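Local structure of Ufm1-specific protease (5EJJ) at residues A397-S400 / F401-I404; W405-F408 / I409-Y413. The protein is a thiol protease that hydrolyses the peptide bond at the C-terminal glycine of the ubiquitin-like modifier Ufm1, releasing it from its target proteins. All blocks are in the same frame, centred on the assembly; numbering follows the deposited sequence.

Both interactions lie on helix 396-409 and the turn that follows it, within the peptidase C78 part of the chain. Interaction 1 comes first, at 397-404. Interaction 2 takes up the chain at 405 and runs to 413, with no residue between them. Their centres are about 13 Å apart. Interaction 1 covers the turns next to the inferred active-site Cys396, and the side chain of Ala397 is about 5 Å from that of the cysteine. Interaction 2 covers the last turn and its C-terminal stop, away from the active site. The helix thus starts at the inferred catalytic cysteine and ends in an aromatic cluster.

Interaction 1 of 2, residues A397-S400 / F401-I404; sequences AYRS and FQTI
Arg399 and Gln402, about one helical turn apart, make the polar side-chain contact. The two chains run side by side and point the same way. Arg399 NH1 gives a hydrogen bond to Gln402 OE1 at 2.5 Å, with an angle of 145° at the hydrogen. This is very short, and the exact length is doubtful at this resolution. The oxygen sits at the edge of the guanidinium, near its plane, but the amide plane is turned 52° from it. A bend at chi2 (-39°) brings the end of Arg399 round to the amide, while Gln402 stays extended beyond CG. Arg399 NE forms a salt bridge with Asp391 OD2, and Gln402 NE2 bonds to Pro419 O. With a partner on both OE1 and NE2, one orientation of the Gln402 amide would be favoured.

Backbone bonds of the alpha-helical i to i+4 kind join the turns. They pair Phe401 N with Ala397 O, Gln402 N with Tyr398 O, Thr403 N with Arg399 O and Ile404 N with Ser400 O. The Thr403 bond is 2.8 Å from Thr403 N to Arg399 O.

The apolar side chains of Phe401 and Ile404 pack outward on other elements, not across 397-400 and 401-404. The ring of Phe401 leads away from 397-400.

The helix starts at the inferred active-site Cys396, as in papain-like proteases, where the nucleophile lies at the start of a helix. Phe401 packs on Val453 and Leu454 of helix 447-457 and on Ile424 of helix 421-425, whereas Ser400 and Ile404 rest on Met492 of strand 491-494. Tyr398 OH bonds to Gln443 O and Gln425 NE2, and Ser400 OG to Thr501 OG1 on strand 499-507.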
loop_
_atom_site.group_PDB
_atom_site.type_symbol
_atom_site.label_atom_id
_atom_site.label_comp_id
_atom_site.label_asym_id
_atom_site.label_seq_id
_atom_site.Cartn_x
_atom_site.Cartn_y
_atom_site.Cartn_z
ATOM N N ALA A 397 -23.592 -6.904 -14.288
ATOM C CA ALA A 397 -22.557 -6.150 -14.970
ATOM C C ALA A 397 -22.294 -4.822 -14.287
ATOM O O ALA A 397 -21.204 -4.277 -14.404
ATOM C CB ALA A 397 -22.925 -5.935 -16.424
ATOM N N TYR A 398 -23.291 -4.292 -13.590
ATOM C CA TYR A 398 -23.107 -3.056 -12.833
ATOM C C TYR A 398 -22.034 -3.272 -11.775
ATOM O O TYR A 398 -21.139 -2.450 -11.580
ATOM C CB TYR A 398 -24.398 -2.666 -12.117
ATOM C CG TYR A 398 -25.452 -2.040 -12.985
ATOM C CD1 TYR A 398 -26.576 -2.754 -13.360
ATOM C CD2 TYR A 398 -25.335 -0.720 -13.408
ATOM C CE1 TYR A 398 -27.547 -2.180 -14.144
ATOM C CE2 TYR A 398 -26.296 -0.133 -14.188
ATOM C CZ TYR A 398 -27.404 -0.872 -14.556
ATOM O OH TYR A 398 -28.379 -0.305 -15.338
ATOM N N ARG A 399 -22.161 -4.398 -11.088
ATOM C CA ARG A 399 -21.250 -4.772 -10.029
ATOM C C ARG A 399 -19.818 -4.875 -10.545
ATOM O O ARG A 399 -18.892 -4.359 -9.909
ATOM C CB ARG A 399 -21.710 -6.086 -9.385
ATOM C CG ARG A 399 -23.110 -5.997 -8.787
ATOM C CD ARG A 399 -23.301 -4.637 -8.129
ATOM N NE ARG A 399 -24.399 -4.601 -7.169
ATOM C CZ ARG A 399 -24.508 -3.689 -6.206
ATOM N NH1 ARG A 399 -23.576 -2.754 -6.064
ATOM N NH2 ARG A 399 -25.537 -3.726 -5.369
ATOM N N SER A 400 -19.637 -5.524 -11.696
ATOM C CA SER A 400 -18.312 -5.629 -12.301
ATOM C C SER A 400 -17.803 -4.262 -12.689
ATOM O O SER A 400 -16.599 -4.005 -12.663
ATOM C CB SER A 400 -18.329 -6.522 -13.533
ATOM O OG SER A 400 -18.299 -7.870 -13.135
ATOM N N PHE A 401 -18.725 -3.389 -13.059
ATOM C CA PHE A 401 -18.363 -2.026 -13.386
ATOM C C PHE A 401 -17.838 -1.355 -12.131
ATOM O O PHE A 401 -16.839 -0.635 -12.165
ATOM C CB PHE A 401 -19.570 -1.260 -13.905
ATOM C CG PHE A 401 -19.330 0.193 -14.033
ATOM C CD1 PHE A 401 -18.658 0.699 -15.137
ATOM C CD2 PHE A 401 -19.752 1.057 -13.051
ATOM C CE1 PHE A 401 -18.423 2.049 -15.273
ATOM C CE2 PHE A 401 -19.515 2.411 -13.171
ATOM C CZ PHE A 401 -18.845 2.909 -14.291
ATOM N N GLN A 402 -18.528 -1.606 -11.026
ATOM C CA GLN A 402 -18.164 -1.044 -9.734
ATOM C C GLN A 402 -16.794 -1.543 -9.256
ATOM O O GLN A 402 -15.948 -0.751 -8.808
ATOM C CB GLN A 402 -19.267 -1.321 -8.705
ATOM C CG GLN A 402 -20.495 -0.427 -8.881
ATOM C CD GLN A 402 -21.556 -0.694 -7.837
ATOM O OE1 GLN A 402 -21.664 -1.811 -7.328
ATOM N NE2 GLN A 402 -22.343 0.334 -7.499
ATOM N N THR A 403 -16.575 -2.849 -9.362
ATOM C CA THR A 403 -15.256 -3.399 -9.113
ATOM C C THR A 403 -14.205 -2.673 -9.950
ATOM O O THR A 403 -13.276 -2.109 -9.409
ATOM C CB THR A 403 -15.200 -4.898 -9.383
ATOM O OG1 THR A 403 -16.027 -5.585 -8.434
ATOM C CG2 THR A 403 -13.769 -5.392 -9.265
ATOM N N ILE A 404 -14.366 -2.636 -11.262
ATOM C CA ILE A 404 -13.407 -1.911 -12.091
ATOM C C ILE A 404 -13.228 -0.478 -11.601
ATOM O O ILE A 404 -12.140 0.091 -11.689
ATOM C CB ILE A 404 -13.819 -1.917 -13.583
ATOM C CG1 ILE A 404 -13.840 -3.347 -14.112
ATOM C CG2 ILE A 404 -12.867 -1.089 -14.442
ATOM C CD1 ILE A 404 -14.352 -3.440 -15.500
#

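Interaction 2 of 2, residues W405-F408 / I409-Y413; sequences WSWF and ILNGY
A Schellman motif ends helix 396-409 here, with Gly412 as its C-prime residue. Tyr413 N bonds back to Phe408 O at 2.9 Å. Inside it, Gly412 N bonds to Ile409 O, although the position of Ile409 O is less certain. Gly412 has a positive phi, a conformation that glycine adopts readily, and this turns the chain away from the helix. Residues 409-412 form a type I beta turn. In the last helical turn, Leu410 N bonds to Ser406 O at 3.0 Å.

Asn411 lies across Trp407 and holds it in two ways. Its ND2 bonds to Trp407 O at 2.8 Å, on a lone pair in the carbonyl plane. The same amide stacks over one face of the indole, with the planes only 11° apart. Asn411 CB makes a CH-pi contact, 4.0 Å from the centroid of the six-membered ring of Trp407. Trp407 CG is anti to the backbone N (chi1 -179°), which carries the indole toward the C-terminal end of the helix, where the amide can cover it. ND2 also makes a weak hydrogen bond to Pro378 O.

The ring of Tyr413 meets that of Trp407 rim to rim, with Trp407 CZ3 3.6 Å from Tyr413 CD1. The two planes are nearly parallel, at 12°, but neither ring covers the other. Phe408 CD2 is 3.7 Å from Tyr413 CB, which sits at the edge of the Phe408 ring. The two rings are set oblique.

Farther back, CD1 of Ile409 touches the edge of the Trp405 ring. Trp405 NE1 bonds to Lys416 O, and Ser406 OG to Asn380 N.

Together, Trp407, Phe408 and Tyr413 form an aromatic cluster beside the helix end, where a Schellman C-cap leads into the loop before helix 421-425.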
loop_
_atom_site.group_PDB
_atom_site.type_symbol
_atom_site.label_atom_id
_atom_site.label_comp_id
_atom_site.label_asym_id
_atom_site.label_seq_id
_atom_site.Cartn_x
_atom_site.Cartn_y
_atom_site.Cartn_z
ATOM N N TRP A 405 -14.288 0.105 -11.059
ATOM C CA TRP A 405 -14.201 1.491 -10.619
ATOM C C TRP A 405 -13.336 1.559 -9.382
ATOM O O TRP A 405 -12.390 2.350 -9.316
ATOM C CB TRP A 405 -15.579 2.093 -10.328
ATOM C CG TRP A 405 -15.534 3.585 -10.095
ATOM C CD1 TRP A 405 -15.074 4.219 -8.984
ATOM C CD2 TRP A 405 -15.959 4.617 -10.997
ATOM N NE1 TRP A 405 -15.185 5.578 -9.133
ATOM C CE2 TRP A 405 -15.725 5.849 -10.362
ATOM C CE3 TRP A 405 -16.525 4.617 -12.274
ATOM C CZ2 TRP A 405 -16.031 7.071 -10.956
ATOM C CZ3 TRP A 405 -16.833 5.836 -12.863
ATOM C CH2 TRP A 405 -16.589 7.044 -12.201
ATOM N N SER A 406 -13.659 0.714 -8.410
ATOM C CA SER A 406 -12.941 0.706 -7.150
ATOM C C SER A 406 -11.439 0.551 -7.381
ATOM O O SER A 406 -10.629 1.146 -6.667
ATOM C CB SER A 406 -13.472 -0.393 -6.238
ATOM O OG SER A 406 -12.911 -1.647 -6.570
ATOM N N TRP A 407 -11.062 -0.221 -8.392
ATOM C CA TRP A 407 -9.644 -0.371 -8.697
ATOM C C TRP A 407 -9.044 0.975 -9.048
ATOM O O TRP A 407 -7.907 1.251 -8.696
ATOM C CB TRP A 407 -9.409 -1.367 -9.826
ATOM C CG TRP A 407 -7.976 -1.607 -10.180
ATOM C CD1 TRP A 407 -7.242 -2.700 -9.866
ATOM C CD2 TRP A 407 -7.112 -0.753 -10.949
ATOM N NE1 TRP A 407 -5.968 -2.583 -10.374
ATOM C CE2 TRP A 407 -5.865 -1.392 -11.041
ATOM C CE3 TRP A 407 -7.267 0.493 -11.560
ATOM C CZ2 TRP A 407 -4.788 -0.834 -11.718
ATOM C CZ3 TRP A 407 -6.178 1.048 -12.232
ATOM C CH2 TRP A 407 -4.966 0.383 -12.307
ATOM N N PHE A 408 -9.802 1.824 -9.731
ATOM C CA PHE A 408 -9.271 3.129 -10.125
ATOM C C PHE A 408 -9.095 4.142 -8.968
ATOM O O PHE A 408 -8.239 5.041 -9.047
ATOM C CB PHE A 408 -10.054 3.719 -11.312
ATOM C CG PHE A 408 -9.603 3.191 -12.649
ATOM C CD1 PHE A 408 -10.230 2.093 -13.225
ATOM C CD2 PHE A 408 -8.533 3.782 -13.321
ATOM C CE1 PHE A 408 -9.800 1.598 -14.448
ATOM C CE2 PHE A 408 -8.092 3.291 -14.547
ATOM C CZ PHE A 408 -8.722 2.196 -15.108
ATOM N N ILE A 409 -9.873 4.010 -7.897
ATOM C CA ILE A 409 -9.588 4.859 -6.754
ATOM C C ILE A 409 -8.467 4.260 -5.912
ATOM O O ILE A 409 -7.448 4.918 -5.656
ATOM C CB ILE A 409 -10.833 5.257 -5.931
ATOM C CG1 ILE A 409 -11.686 4.054 -5.571
ATOM C CG2 ILE A 409 -11.710 6.223 -6.732
ATOM C CD1 ILE A 409 -13.183 4.422 -5.451
ATOM N N LEU A 410 -8.597 2.984 -5.562
ATOM C CA LEU A 410 -7.576 2.306 -4.762
ATOM C C LEU A 410 -6.182 2.309 -5.397
ATOM O O LEU A 410 -5.223 1.823 -4.791
ATOM C CB LEU A 410 -8.001 0.876 -4.440
ATOM C CG LEU A 410 -8.764 0.768 -3.119
ATOM C CD1 LEU A 410 -9.785 1.868 -3.011
ATOM C CD2 LEU A 410 -9.445 -0.573 -2.952
ATOM N N ASN A 411 -6.067 2.860 -6.607
ATOM C CA ASN A 411 -4.796 2.883 -7.319
ATOM C C ASN A 411 -4.336 4.281 -7.675
ATOM O O ASN A 411 -3.290 4.455 -8.316
ATOM C CB ASN A 411 -4.836 1.971 -8.532
ATOM C CG ASN A 411 -4.669 0.503 -8.147
ATOM O OD1 ASN A 411 -3.580 -0.068 -8.277
ATOM N ND2 ASN A 411 -5.741 -0.103 -7.633
ATOM N N GLY A 412 -5.118 5.267 -7.222
ATOM C CA GLY A 412 -4.729 6.672 -7.250
ATOM C C GLY A 412 -5.042 7.399 -8.540
ATOM O O GLY A 412 -4.355 8.359 -8.917
ATOM N N TYR A 413 -6.093 6.948 -9.222
ATOM C CA TYR A 413 -6.395 7.459 -10.554
ATOM C C TYR A 413 -7.583 8.416 -10.531
ATOM O O TYR A 413 -7.657 9.331 -11.354
ATOM C CB TYR A 413 -6.567 6.310 -11.543
ATOM C CG TYR A 413 -5.246 5.696 -11.977
ATOM C CD1 TYR A 413 -4.929 4.373 -11.667
ATOM C CD2 TYR A 413 -4.310 6.437 -12.691
ATOM C CE1 TYR A 413 -3.726 3.800 -12.075
ATOM C CE2 TYR A 413 -3.107 5.880 -13.099
ATOM C CZ TYR A 413 -2.817 4.559 -12.787
ATOM O OH TYR A 413 -1.618 3.987 -13.183
#